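Local structure of ArCE4A (Arthrobacter sp. AW19M34-1, 5LFZ) at residues F31-G36 with G80-D85; W103-I108 with I134-V139; K155-A160 with V183-S188; Q202-T207 with K213-R218. The protein is a deacetylase of carbohydrate esterase family 4 that probably uses its bound metal ion to remove acetyl groups from N-acetylated polysaccharides. All coordinates share one frame; numbering follows the deposited sequence.

Contact 1: F31-G36 with G80-D85; sequences FDDGPG and GSHTFD. With NI (nickel (II) ion), chain B.
Asp33 and His82 supply two of the three protein ligands in the Asp-His-His metal site of this NodB-type polysaccharide deacetylase. They are held at the mouth of its distorted (beta/alpha) barrel, close to the ends of the parallel strands 26-32 and 78-81. Asp33 belongs to the TFDDGP sequence that marks the family, and His82 opens the HTFDH sequence that also provides the third ligand, His86. Asp33 OD1 binds nickel at 2.1 Å, and His82 NE2 does so at the same length, nearly at right angles to it. The carboxylate of Asp33 lies close to the imidazole plane, tilted by 25°, with OD1 at the ring edge; the two groups meet through the metal, without a hydrogen bond between them. Asp32 approaches differently, with its CG over one face of the His82 ring, towards the rim. With CG beside the backbone N (chi1 -76°), its carboxylate is carried over the ring, and OD1 forms a salt bridge with Arg120. Arg120 also accepts through its backbone O from His82 ND1, fixing the rotation of the imidazole, so a single second-shell residue positions both side chains. Three waters complete the six-coordinate shell. Water 3 stands opposite Asp33 OD1 and water 2 opposite His82 NE2. Water 1 is 1.9 Å from nickel. Each carboxylate steadies one water: water 2 donates to Asp33 OD2 at 2.5 Å, and water 1 donates to Asp32 OD2 at 2.7 Å.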
loop_
_atom_site.group_PDB
_atom_site.type_symbol
_atom_site.label_atom_id
_atom_site.label_comp_id
_atom_site.label_asym_id
_atom_site.label_seq_id
_atom_site.Cartn_x
_atom_site.Cartn_y
_atom_site.Cartn_z
ATOM N N PHE A 31 2.037 2.664 0.486
ATOM C CA PHE A 31 2.854 3.285 -0.556
ATOM C C PHE A 31 2.592 2.628 -1.901
ATOM O O PHE A 31 2.749 1.414 -2.037
ATOM C CB PHE A 31 4.339 3.180 -0.217
ATOM C CG PHE A 31 4.729 3.877 1.057
ATOM C CD1 PHE A 31 5.051 5.226 1.056
ATOM C CD2 PHE A 31 4.773 3.182 2.255
ATOM C CE1 PHE A 31 5.415 5.858 2.223
ATOM C CE2 PHE A 31 5.131 3.813 3.427
ATOM C CZ PHE A 31 5.452 5.152 3.412
ATOM N N ASP A 32 2.196 3.424 -2.892
ATOM C CA ASP A 32 1.870 2.905 -4.224
ATOM C C ASP A 32 2.980 3.113 -5.232
ATOM O O ASP A 32 3.768 4.054 -5.105
ATOM C CB ASP A 32 0.624 3.585 -4.798
ATOM C CG ASP A 32 -0.658 3.100 -4.184
ATOM O OD1 ASP A 32 -0.612 2.360 -3.184
ATOM O OD2 ASP A 32 -1.725 3.491 -4.709
ATOM N N ASP A 33 2.990 2.243 -6.246
ATOM C CA ASP A 33 3.668 2.463 -7.537
ATOM C C ASP A 33 5.137 2.064 -7.539
ATOM O O ASP A 33 5.820 2.211 -8.561
ATOM C CB ASP A 33 3.586 3.926 -7.996
ATOM C CG ASP A 33 2.186 4.380 -8.376
ATOM O OD1 ASP A 33 1.207 3.630 -8.211
ATOM O OD2 ASP A 33 2.072 5.535 -8.828
ATOM N N GLY A 34 5.639 1.596 -6.402
ATOM C CA GLY A 34 6.992 1.082 -6.333
ATOM C C GLY A 34 7.050 -0.361 -6.794
ATOM O O GLY A 34 6.077 -0.880 -7.343
ATOM N N PRO A 35 8.194 -1.020 -6.592
ATOM C CA PRO A 35 9.430 -0.462 -6.025
ATOM C C PRO A 35 10.177 0.443 -7.005
ATOM O O PRO A 35 9.944 0.409 -8.218
ATOM C CB PRO A 35 10.250 -1.708 -5.697
ATOM C CG PRO A 35 9.759 -2.735 -6.672
ATOM C CD PRO A 35 8.307 -2.462 -6.877
ATOM N N GLY A 36 11.077 1.255 -6.467
ATOM C CA GLY A 36 11.897 2.125 -7.283
ATOM C C GLY A 36 13.158 2.497 -6.534
ATOM O O GLY A 36 13.508 1.862 -5.537
ATOM N N GLY A 80 1.167 -5.745 -1.418
ATOM C CA GLY A 80 -0.097 -5.816 -2.131
ATOM C C GLY A 80 0.130 -5.637 -3.623
ATOM O O GLY A 80 1.199 -5.195 -4.047
ATOM N N SER A 81 -0.869 -5.987 -4.429
ATOM C CA SER A 81 -0.786 -5.790 -5.871
ATOM C C SER A 81 -1.344 -4.434 -6.287
ATOM O O SER A 81 -2.381 -4.006 -5.781
ATOM C CB SER A 81 -1.541 -6.901 -6.605
ATOM O OG SER A 81 -1.653 -6.606 -7.987
ATOM N N HIS A 82 -0.647 -3.756 -7.200
ATOM C CA HIS A 82 -1.149 -2.522 -7.799
ATOM C C HIS A 82 -1.352 -2.707 -9.307
ATOM O O HIS A 82 -1.348 -1.732 -10.057
ATOM C CB HIS A 82 -0.173 -1.366 -7.522
ATOM C CG HIS A 82 -0.778 0.004 -7.623
ATOM N ND1 HIS A 82 -2.095 0.278 -7.316
ATOM C CD2 HIS A 82 -0.220 1.190 -7.961
ATOM C CE1 HIS A 82 -2.324 1.569 -7.474
ATOM N NE2 HIS A 82 -1.201 2.148 -7.867
ATOM N N THR A 83 -1.560 -3.966 -9.715
ATOM C CA THR A 83 -1.560 -4.440 -11.120
ATOM C C THR A 83 -0.164 -4.361 -11.746
ATOM O O THR A 83 0.812 -4.018 -11.076
ATOM C CB THR A 83 -2.566 -3.687 -12.033
ATOM O OG1 THR A 83 -2.060 -2.390 -12.389
ATOM C CG2 THR A 83 -3.930 -3.559 -11.359
ATOM N N PHE A 84 -0.063 -4.714 -13.026
ATOM C CA PHE A 84 1.246 -4.899 -13.641
ATOM C C PHE A 84 1.801 -3.609 -14.221
ATOM O O PHE A 84 2.936 -3.243 -13.940
ATOM C CB PHE A 84 1.199 -5.970 -14.735
ATOM C CG PHE A 84 2.558 -6.415 -15.184
ATOM C CD1 PHE A 84 3.131 -5.889 -16.329
ATOM C CD2 PHE A 84 3.277 -7.338 -14.441
ATOM C CE1 PHE A 84 4.390 -6.292 -16.738
ATOM C CE2 PHE A 84 4.537 -7.746 -14.841
ATOM C CZ PHE A 84 5.095 -7.220 -15.992
ATOM N N ASP A 85 1.010 -2.925 -15.037
ATOM C CA ASP A 85 1.500 -1.716 -15.693
ATOM C C ASP A 85 0.616 -0.496 -15.428
ATOM O O ASP A 85 0.567 0.432 -16.237
ATOM C CB ASP A 85 1.626 -1.961 -17.193
ATOM C CG ASP A 85 0.427 -2.667 -17.754
ATOM O OD1 ASP A 85 -0.693 -2.312 -17.340
ATOM O OD2 ASP A 85 0.598 -3.585 -18.589
HETATM NI NI NI B . -0.782 4.093 -8.488
HETATM O O HOH W 1 -1.479 4.990 -6.915
HETATM O O HOH W 2 -0.352 6.094 -8.922
HETATM O O HOH W 3 -2.858 4.623 -8.618
#

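Contact 2: W103-I108 with I134-V139; sequences WTDEAI and IPYPLV
Asp105, on the long helix 94-112, meets Tyr136 of the loop that leads into strand 138-139, a tie between an outer helix of the barrel and the small two-stranded parallel sheet formed with strand 214-215. The polar part is one short hydrogen bond: Tyr136 OH donates to Asp105 OD2 over 2.5 Å. The backbones stay well apart, the nearest CA atoms, of Asp105 and Pro135, being 10.9 Å distant, and the side chains extend to meet between them. OD2 lies at the edge of the phenol, near its plane, but the hydroxyl comes from above the carboxylate plane, 43° out of it, and the carboxylate and ring planes stand 69° apart. Asp105 OD1 lies 3.3 Å from Tyr136 OH at a poor angle, so OD2 alone accepts across this contact. Apolar packing holds the phenol from within its own segment, where Pro135 lays its CG over the centre of one ring face, 3.6 Å above the plane. Pro116 and Lys115 touch the side chains of Asp105 and Tyr136, respectively. Backbone bonds from Leu138 to Lys213 and Tyr215 secure the strand beyond. Asp105 CG, beside its backbone N (chi1 -75°), carries OD2 out to the phenol OH.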
loop_
_atom_site.group_PDB
_atom_site.type_symbol
_atom_site.label_atom_id
_atom_site.label_comp_id
_atom_site.label_asym_id
_atom_site.label_seq_id
_atom_site.Cartn_x
_atom_site.Cartn_y
_atom_site.Cartn_z
ATOM N N TRP A 103 -0.023 -11.492 -13.970
ATOM C CA TRP A 103 1.360 -11.112 -14.255
ATOM C C TRP A 103 2.022 -10.506 -13.026
ATOM O O TRP A 103 3.217 -10.686 -12.809
ATOM C CB TRP A 103 1.441 -10.120 -15.416
ATOM C CG TRP A 103 1.021 -10.670 -16.735
ATOM C CD1 TRP A 103 0.801 -11.977 -17.050
ATOM C CD2 TRP A 103 0.767 -9.921 -17.927
ATOM N NE1 TRP A 103 0.425 -12.090 -18.368
ATOM C CE2 TRP A 103 0.397 -10.840 -18.929
ATOM C CE3 TRP A 103 0.816 -8.560 -18.246
ATOM C CZ2 TRP A 103 0.079 -10.443 -20.225
ATOM C CZ3 TRP A 103 0.499 -8.168 -19.535
ATOM C CH2 TRP A 103 0.137 -9.106 -20.507
ATOM N N THR A 104 1.242 -9.796 -12.222
ATOM C CA THR A 104 1.780 -9.152 -11.028
ATOM C C THR A 104 2.073 -10.200 -9.969
ATOM O O THR A 104 3.121 -10.161 -9.316
ATOM C CB THR A 104 0.814 -8.091 -10.470
ATOM O OG1 THR A 104 0.507 -7.151 -11.503
ATOM C CG2 THR A 104 1.438 -7.349 -9.277
ATOM N N ASP A 105 1.154 -11.150 -9.818
ATOM C CA ASP A 105 1.331 -12.239 -8.862
ATOM C C ASP A 105 2.584 -13.044 -9.176
ATOM O O ASP A 105 3.325 -13.423 -8.268
ATOM C CB ASP A 105 0.115 -13.168 -8.846
ATOM C CG ASP A 105 -1.080 -12.558 -8.135
ATOM O OD1 ASP A 105 -0.902 -11.525 -7.463
ATOM O OD2 ASP A 105 -2.190 -13.133 -8.224
ATOM N N GLU A 106 2.819 -13.315 -10.456
ATOM C CA GLU A 106 3.980 -14.111 -10.836
ATOM C C GLU A 106 5.254 -13.365 -10.469
ATOM O O GLU A 106 6.208 -13.953 -9.963
ATOM C CB GLU A 106 3.979 -14.431 -12.329
ATOM C CG GLU A 106 5.208 -15.216 -12.764
ATOM C CD GLU A 106 5.544 -15.037 -14.234
ATOM O OE1 GLU A 106 5.164 -14.006 -14.827
ATOM O OE2 GLU A 106 6.188 -15.940 -14.800
ATOM N N ALA A 107 5.260 -12.062 -10.732
ATOM C CA ALA A 107 6.424 -11.243 -10.434
ATOM C C ALA A 107 6.715 -11.234 -8.930
ATOM O O ALA A 107 7.864 -11.393 -8.507
ATOM C CB ALA A 107 6.220 -9.826 -10.953
ATOM N N ILE A 108 5.672 -11.045 -8.128
ATOM C CA ILE A 108 5.822 -11.025 -6.675
ATOM C C ILE A 108 6.269 -12.399 -6.156
ATOM O O ILE A 108 7.141 -12.499 -5.285
ATOM C CB ILE A 108 4.508 -10.594 -5.981
ATOM C CG1 ILE A 108 4.178 -9.132 -6.306
ATOM C CG2 ILE A 108 4.610 -10.768 -4.466
ATOM C CD1 ILE A 108 2.770 -8.724 -5.891
ATOM N N ILE A 134 -11.352 -10.097 -9.345
ATOM C CA ILE A 134 -10.145 -9.920 -8.547
ATOM C C ILE A 134 -10.208 -10.793 -7.300
ATOM O O ILE A 134 -11.123 -10.664 -6.488
ATOM C CB ILE A 134 -9.952 -8.444 -8.173
ATOM C CG1 ILE A 134 -9.693 -7.627 -9.443
ATOM C CG2 ILE A 134 -8.801 -8.271 -7.194
ATOM C CD1 ILE A 134 -9.990 -6.174 -9.295
ATOM N N PRO A 135 -9.223 -11.690 -7.145
ATOM C CA PRO A 135 -9.249 -12.738 -6.121
ATOM C C PRO A 135 -8.846 -12.247 -4.732
ATOM O O PRO A 135 -8.638 -13.064 -3.835
ATOM C CB PRO A 135 -8.237 -13.753 -6.652
ATOM C CG PRO A 135 -7.230 -12.915 -7.359
ATOM C CD PRO A 135 -7.990 -11.743 -7.952
ATOM N N TYR A 136 -8.741 -10.929 -4.570
ATOM C CA TYR A 136 -8.302 -10.309 -3.320
ATOM C C TYR A 136 -9.253 -9.184 -2.930
ATOM O O TYR A 136 -9.933 -8.625 -3.786
ATOM C CB TYR A 136 -6.875 -9.745 -3.458
ATOM C CG TYR A 136 -5.888 -10.682 -4.118
ATOM C CD1 TYR A 136 -5.604 -11.918 -3.559
ATOM C CD2 TYR A 136 -5.238 -10.332 -5.299
ATOM C CE1 TYR A 136 -4.712 -12.784 -4.151
ATOM C CE2 TYR A 136 -4.332 -11.199 -5.903
ATOM C CZ TYR A 136 -4.076 -12.425 -5.320
ATOM O OH TYR A 136 -3.193 -13.324 -5.889
ATOM N N PRO A 137 -9.308 -8.846 -1.632
ATOM C CA PRO A 137 -10.016 -7.615 -1.275
ATOM C C PRO A 137 -9.404 -6.421 -2.000
ATOM O O PRO A 137 -8.187 -6.378 -2.182
ATOM C CB PRO A 137 -9.801 -7.503 0.237
ATOM C CG PRO A 137 -9.485 -8.908 0.687
ATOM C CD PRO A 137 -8.738 -9.520 -0.454
ATOM N N LEU A 138 -10.239 -5.482 -2.423
ATOM C CA LEU A 138 -9.747 -4.244 -3.006
ATOM C C LEU A 138 -9.541 -3.220 -1.895
ATOM O O LEU A 138 -10.471 -2.889 -1.159
ATOM C CB LEU A 138 -10.711 -3.707 -4.070
ATOM C CG LEU A 138 -10.766 -4.453 -5.407
ATOM C CD1 LEU A 138 -11.556 -5.754 -5.303
ATOM C CD2 LEU A 138 -11.354 -3.563 -6.485
ATOM N N VAL A 139 -8.320 -2.722 -1.767
ATOM C CA VAL A 139 -8.013 -1.796 -0.691
ATOM C C VAL A 139 -7.774 -0.392 -1.233
ATOM O O VAL A 139 -6.804 -0.146 -1.950
ATOM C CB VAL A 139 -6.787 -2.261 0.114
ATOM C CG1 VAL A 139 -6.479 -1.278 1.237
ATOM C CG2 VAL A 139 -7.022 -3.678 0.654
#

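Contact 3: K155-A160 with V183-S188; sequences KTVRIA and VPQLVS
Val157 and Ala160 of helix 153-163 pack against Leu186 and Gln185 of helix 177-192. The segments run almost in the same direction, inclined by 19° with their axes 9.2 Å apart, and the backbones come closest at Val157 and Leu186. The tight part lies towards the sheet. Here Ala160 CB presses on Leu186 CD1 at 3.5 Å, closer than carbon atoms usually sit, and the methyl also touches CD2, so that it faces both branches of the leucine fork. Leu186 reaches it with CG trans to the backbone N (chi1 178°). Both side chains also rest on strand 168-173, Ala160 on Ile170 and Leu186 on Met172. Val157 spans the two parts: CG2 meets both Leu186 CB (4.0 Å) and Gln185, and CG1 touches Gln185. On the partly exposed side, packing is looser. The extended Gln185 chain runs across Val157 at about a right angle, its CG 4.0 Å from Val157 CG1. The amide passes the valine methyls in van der Waals contact, and NE2 is hydrogen-bonded to Gln154 OE1. Helix 153-163, strand 168-173 and helix 177-192 follow one another in the (beta/alpha) barrel, the two nearly parallel helices lying side by side in its outer layer.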
loop_
_atom_site.group_PDB
_atom_site.type_symbol
_atom_site.label_atom_id
_atom_site.label_comp_id
_atom_site.label_asym_id
_atom_site.label_seq_id
_atom_site.Cartn_x
_atom_site.Cartn_y
_atom_site.Cartn_z
ATOM N N LYS A 155 3.994 18.756 3.269
ATOM C CA LYS A 155 2.560 18.729 3.000
ATOM C C LYS A 155 2.022 17.299 3.127
ATOM O O LYS A 155 0.903 17.089 3.595
ATOM C CB LYS A 155 2.254 19.299 1.616
ATOM C CG LYS A 155 0.775 19.297 1.267
ATOM C CD LYS A 155 0.479 20.287 0.153
ATOM C CE LYS A 155 -1.004 20.319 -0.177
ATOM N NZ LYS A 155 -1.341 21.419 -1.122
ATOM N N THR A 156 2.828 16.323 2.715
ATOM C CA THR A 156 2.472 14.917 2.890
ATOM C C THR A 156 2.241 14.625 4.370
ATOM O O THR A 156 1.220 14.058 4.748
ATOM C CB THR A 156 3.567 13.989 2.338
ATOM O OG1 THR A 156 3.767 14.271 0.946
ATOM C CG2 THR A 156 3.166 12.519 2.505
ATOM N N VAL A 157 3.184 15.042 5.206
ATOM C CA VAL A 157 3.059 14.860 6.647
ATOM C C VAL A 157 1.822 15.570 7.196
ATOM O O VAL A 157 1.055 14.993 7.973
ATOM C CB VAL A 157 4.309 15.382 7.381
ATOM C CG1 VAL A 157 4.088 15.378 8.874
ATOM C CG2 VAL A 157 5.533 14.551 7.009
ATOM N N ARG A 158 1.623 16.821 6.782
ATOM C CA ARG A 158 0.527 17.626 7.316
ATOM C C ARG A 158 -0.828 16.983 7.044
ATOM O O ARG A 158 -1.640 16.831 7.959
ATOM C CB ARG A 158 0.552 19.044 6.735
ATOM C CG ARG A 158 -0.536 19.947 7.315
ATOM C CD ARG A 158 -0.585 21.302 6.628
ATOM N NE ARG A 158 -0.887 21.185 5.201
ATOM C CZ ARG A 158 -0.470 22.043 4.272
ATOM N NH1 ARG A 158 0.271 23.091 4.612
ATOM N NH2 ARG A 158 -0.794 21.855 3.001
ATOM N N ILE A 159 -1.066 16.602 5.791
ATOM C CA ILE A 159 -2.343 15.998 5.405
ATOM C C ILE A 159 -2.544 14.643 6.072
ATOM O O ILE A 159 -3.626 14.345 6.577
ATOM C CB ILE A 159 -2.455 15.852 3.872
ATOM C CG1 ILE A 159 -2.480 17.237 3.220
ATOM C CG2 ILE A 159 -3.712 15.067 3.485
ATOM C CD1 ILE A 159 -2.429 17.217 1.710
ATOM N N ALA A 160 -1.499 13.823 6.088
ATOM C CA ALA A 160 -1.581 12.518 6.732
ATOM C C ALA A 160 -1.906 12.660 8.216
ATOM O O ALA A 160 -2.782 11.971 8.732
ATOM C CB ALA A 160 -0.286 11.747 6.543
ATOM N N VAL A 183 8.766 10.387 5.658
ATOM C CA VAL A 183 8.487 9.287 6.576
ATOM C C VAL A 183 9.016 9.447 8.006
ATOM O O VAL A 183 8.264 9.184 8.945
ATOM C CB VAL A 183 8.989 7.959 5.986
ATOM C CG1 VAL A 183 9.306 6.951 7.086
ATOM C CG2 VAL A 183 7.920 7.424 5.078
ATOM N N PRO A 184 10.279 9.889 8.190
ATOM C CA PRO A 184 10.744 10.033 9.574
ATOM C C PRO A 184 9.833 10.933 10.398
ATOM O O PRO A 184 9.468 10.582 11.519
ATOM C CB PRO A 184 12.131 10.661 9.416
ATOM C CG PRO A 184 12.576 10.220 8.076
ATOM C CD PRO A 184 11.343 10.237 7.232
ATOM N N GLN A 185 9.447 12.068 9.830
ATOM C CA GLN A 185 8.567 12.994 10.524
ATOM C C GLN A 185 7.135 12.464 10.641
ATOM O O GLN A 185 6.479 12.636 11.674
ATOM C CB GLN A 185 8.569 14.350 9.812
ATOM C CG GLN A 185 7.736 15.401 10.507
ATOM C CD GLN A 185 7.747 16.736 9.785
ATOM O OE1 GLN A 185 7.182 17.717 10.269
ATOM N NE2 GLN A 185 8.389 16.780 8.619
ATOM N N LEU A 186 6.647 11.828 9.581
ATOM C CA LEU A 186 5.273 11.334 9.563
ATOM C C LEU A 186 5.057 10.276 10.650
ATOM O O LEU A 186 4.064 10.312 11.380
ATOM C CB LEU A 186 4.921 10.767 8.187
ATOM C CG LEU A 186 3.508 10.181 8.123
ATOM C CD1 LEU A 186 2.496 11.211 8.596
ATOM C CD2 LEU A 186 3.169 9.698 6.728
ATOM N N VAL A 187 5.997 9.345 10.762
ATOM C CA VAL A 187 5.913 8.307 11.782
ATOM C C VAL A 187 5.960 8.915 13.184
ATOM O O VAL A 187 5.145 8.577 14.043
ATOM C CB VAL A 187 7.041 7.281 11.623
ATOM C CG1 VAL A 187 7.032 6.289 12.775
ATOM C CG2 VAL A 187 6.900 6.559 10.299
ATOM N N SER A 188 6.915 9.814 13.406
ATOM C CA SER A 188 7.057 10.472 14.703
ATOM C C SER A 188 5.766 11.164 15.118
ATOM O O SER A 188 5.301 11.008 16.246
ATOM C CB SER A 188 8.195 11.492 14.675
ATOM O OG SER A 188 9.446 10.846 14.515
#

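Contact 4: Q202-T207 with K213-R218; sequences QLFAGT and KAYDHR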
loop_
_atom_site.group_PDB
_atom_site.type_symbol
_atom_site.label_atom_id
_atom_site.label_comp_id
_atom_site.label_asym_id
_atom_site.label_seq_id
_atom_site.Cartn_x
_atom_site.Cartn_y
_atom_site.Cartn_z
ATOM N N GLN A 202 -3.233 -6.461 9.431
ATOM C CA GLN A 202 -3.507 -6.224 10.847
ATOM C C GLN A 202 -4.691 -5.289 11.047
ATOM O O GLN A 202 -5.507 -5.493 11.948
ATOM C CB GLN A 202 -2.282 -5.638 11.544
ATOM C CG GLN A 202 -1.031 -6.494 11.491
ATOM C CD GLN A 202 0.162 -5.786 12.113
ATOM O OE1 GLN A 202 0.770 -4.908 11.495
ATOM N NE2 GLN A 202 0.491 -6.152 13.348
ATOM N N LEU A 203 -4.773 -4.265 10.203
ATOM C CA LEU A 203 -5.821 -3.259 10.307
ATOM C C LEU A 203 -7.202 -3.888 10.169
ATOM O O LEU A 203 -8.134 -3.525 10.891
ATOM C CB LEU A 203 -5.629 -2.171 9.248
ATOM C CG LEU A 203 -6.645 -1.029 9.311
ATOM C CD1 LEU A 203 -6.455 -0.218 10.579
ATOM C CD2 LEU A 203 -6.514 -0.148 8.093
ATOM N N PHE A 204 -7.328 -4.850 9.262
ATOM C CA PHE A 204 -8.618 -5.491 9.016
ATOM C C PHE A 204 -8.767 -6.833 9.717
ATOM O O PHE A 204 -9.762 -7.530 9.514
ATOM C CB PHE A 204 -8.841 -5.680 7.514
ATOM C CG PHE A 204 -9.163 -4.407 6.790
ATOM C CD1 PHE A 204 -10.465 -3.932 6.739
ATOM C CD2 PHE A 204 -8.164 -3.679 6.164
ATOM C CE1 PHE A 204 -10.765 -2.757 6.074
ATOM C CE2 PHE A 204 -8.456 -2.503 5.498
ATOM C CZ PHE A 204 -9.761 -2.040 5.454
ATOM N N ALA A 205 -7.788 -7.194 10.539
ATOM C CA ALA A 205 -7.827 -8.466 11.256
ATOM C C ALA A 205 -9.054 -8.555 12.160
ATOM O O ALA A 205 -9.262 -7.707 13.028
ATOM C CB ALA A 205 -6.559 -8.652 12.067
ATOM N N GLY A 206 -9.868 -9.583 11.942
ATOM C CA GLY A 206 -11.055 -9.797 12.747
ATOM C C GLY A 206 -12.333 -9.348 12.064
ATOM O O GLY A 206 -13.419 -9.818 12.399
ATOM N N THR A 207 -12.205 -8.437 11.104
ATOM C CA THR A 207 -13.362 -7.937 10.370
ATOM C C THR A 207 -13.654 -8.806 9.153
ATOM O O THR A 207 -12.852 -9.667 8.792
ATOM C CB THR A 207 -13.156 -6.487 9.906
ATOM O OG1 THR A 207 -12.180 -6.455 8.858
ATOM C CG2 THR A 207 -12.690 -5.616 11.065
ATOM N N LYS A 213 -14.366 -7.239 -3.006
ATOM C CA LYS A 213 -15.038 -6.131 -2.330
ATOM C C LYS A 213 -14.030 -5.015 -2.106
ATOM O O LYS A 213 -12.838 -5.280 -1.980
ATOM C CB LYS A 213 -15.631 -6.568 -0.991
ATOM C CG LYS A 213 -16.650 -7.693 -1.068
ATOM C CD LYS A 213 -17.901 -7.269 -1.818
ATOM C CE LYS A 213 -19.071 -8.159 -1.443
ATOM N NZ LYS A 213 -20.245 -7.994 -2.348
ATOM N N ALA A 214 -14.504 -3.774 -2.038
ATOM C CA ALA A 214 -13.607 -2.637 -1.833
ATOM C C ALA A 214 -13.718 -2.053 -0.422
ATOM O O ALA A 214 -14.809 -1.934 0.131
ATOM C CB ALA A 214 -13.878 -1.561 -2.874
ATOM N N TYR A 215 -12.575 -1.690 0.149
ATOM C CA TYR A 215 -12.512 -1.170 1.512
ATOM C C TYR A 215 -11.604 0.047 1.547
ATOM O O TYR A 215 -10.518 0.015 0.978
ATOM C CB TYR A 215 -11.981 -2.230 2.476
ATOM C CG TYR A 215 -12.740 -3.538 2.441
ATOM C CD1 TYR A 215 -12.409 -4.530 1.527
ATOM C CD2 TYR A 215 -13.774 -3.788 3.332
ATOM C CE1 TYR A 215 -13.097 -5.731 1.493
ATOM C CE2 TYR A 215 -14.469 -4.990 3.307
ATOM C CZ TYR A 215 -14.124 -5.957 2.385
ATOM O OH TYR A 215 -14.813 -7.153 2.358
ATOM N N ASP A 216 -12.028 1.112 2.221
ATOM C CA ASP A 216 -11.191 2.310 2.284
ATOM C C ASP A 216 -10.828 2.696 3.721
ATOM O O ASP A 216 -10.016 3.595 3.943
ATOM C CB ASP A 216 -11.883 3.480 1.573
ATOM C CG ASP A 216 -13.233 3.815 2.168
ATOM O OD1 ASP A 216 -13.762 4.909 1.867
ATOM O OD2 ASP A 216 -13.765 2.994 2.940
ATOM N N HIS A 217 -11.406 1.984 4.684
ATOM C CA HIS A 217 -11.266 2.303 6.103
ATOM C C HIS A 217 -11.651 1.063 6.902
ATOM O O HIS A 217 -12.429 0.248 6.413
ATOM C CB HIS A 217 -12.158 3.498 6.462
ATOM C CG HIS A 217 -11.961 4.017 7.853
ATOM N ND1 HIS A 217 -12.589 3.467 8.950
ATOM C CD2 HIS A 217 -11.227 5.054 8.321
ATOM C CE1 HIS A 217 -12.239 4.134 10.035
ATOM N NE2 HIS A 217 -11.412 5.102 9.681
ATOM N N ARG A 218 -11.122 0.897 8.113
ATOM C CA ARG A 218 -11.500 -0.276 8.904
ATOM C C ARG A 218 -12.980 -0.217 9.267
ATOM O O ARG A 218 -13.468 0.801 9.755
ATOM C CB ARG A 218 -10.665 -0.406 10.181
ATOM C CG ARG A 218 -10.947 -1.714 10.933
ATOM C CD ARG A 218 -10.482 -1.687 12.381
ATOM N NE ARG A 218 -11.217 -2.650 13.206
ATOM C CZ ARG A 218 -10.797 -3.880 13.482
ATOM N NH1 ARG A 218 -9.637 -4.309 13.005
ATOM N NH2 ARG A 218 -11.534 -4.683 14.237
#
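Phe204 and Arg218 bring their CA atoms within 6.0 Å of each other where the chain, leaving helix 200-203, folds through a type II beta turn from Phe204 to Thr207 and meets the end of the modelled chain. Gly206 takes the third turn position with a positive phi of 101°. The turn is bound by two donors from Thr207, since both its N and its OG1 reach Phe204 O from the same face of the carbonyl, OG1 at 2.7 Å. Arg218 wraps over this structure. With CG anti to the backbone N (chi1 -174°) and the chain stretched out to NE, it runs antiparallel alongside Leu203 and brings the guanidinium to Leu203 O, to which NH1 gives a 2.7 Å hydrogen bond from above the carbonyl plane. The same NH1 reaches Ala205 O in a weak bond of 3.4 Å, so one nitrogen bridges Leu203 and the turn. Thr207 CG2 lies over the centre of one guanidinium face. Deeper in, Phe204 carries the apolar half of the contact. The ring is directed at strand 214-215, with CZ 3.7 Å from Tyr215 CB, and the two aromatic rings meet obliquely, their planes 63° apart. Phe209, from the intervening loop, stacks on Phe204 and also meets the Tyr215 ring, closing a three-ring cluster, while Tyr215 OH is bonded to Lys210 N. Beyond the strand, Phe204 CE1 comes to 3.5 Å from the backbone oxygen His217 O.

How the contacts relate
The four contacts follow one another along the chain, each closing before the next opens. Contact 1 lies deepest, its centre about 8 Å from that of the chain, at the metal-binding end of the main parallel sheet. Contact 2, about 10 Å away between centres, touches it directly: helix 94-112 follows strand 78-81, and Thr104 meets Ser81, Thr83 and Phe84. Contact 3 sits on the outer helices, its centre about 21 Å from that of contact 1, yet Val183 CG2 still touches Phe31 CZ. Contacts 2 and 4, about 17 Å apart between centres, share the small sheet of strands 138-139 and 214-215. The end of the modelled chain is thereby joined, through this sheet, to the segment after helix 94-112.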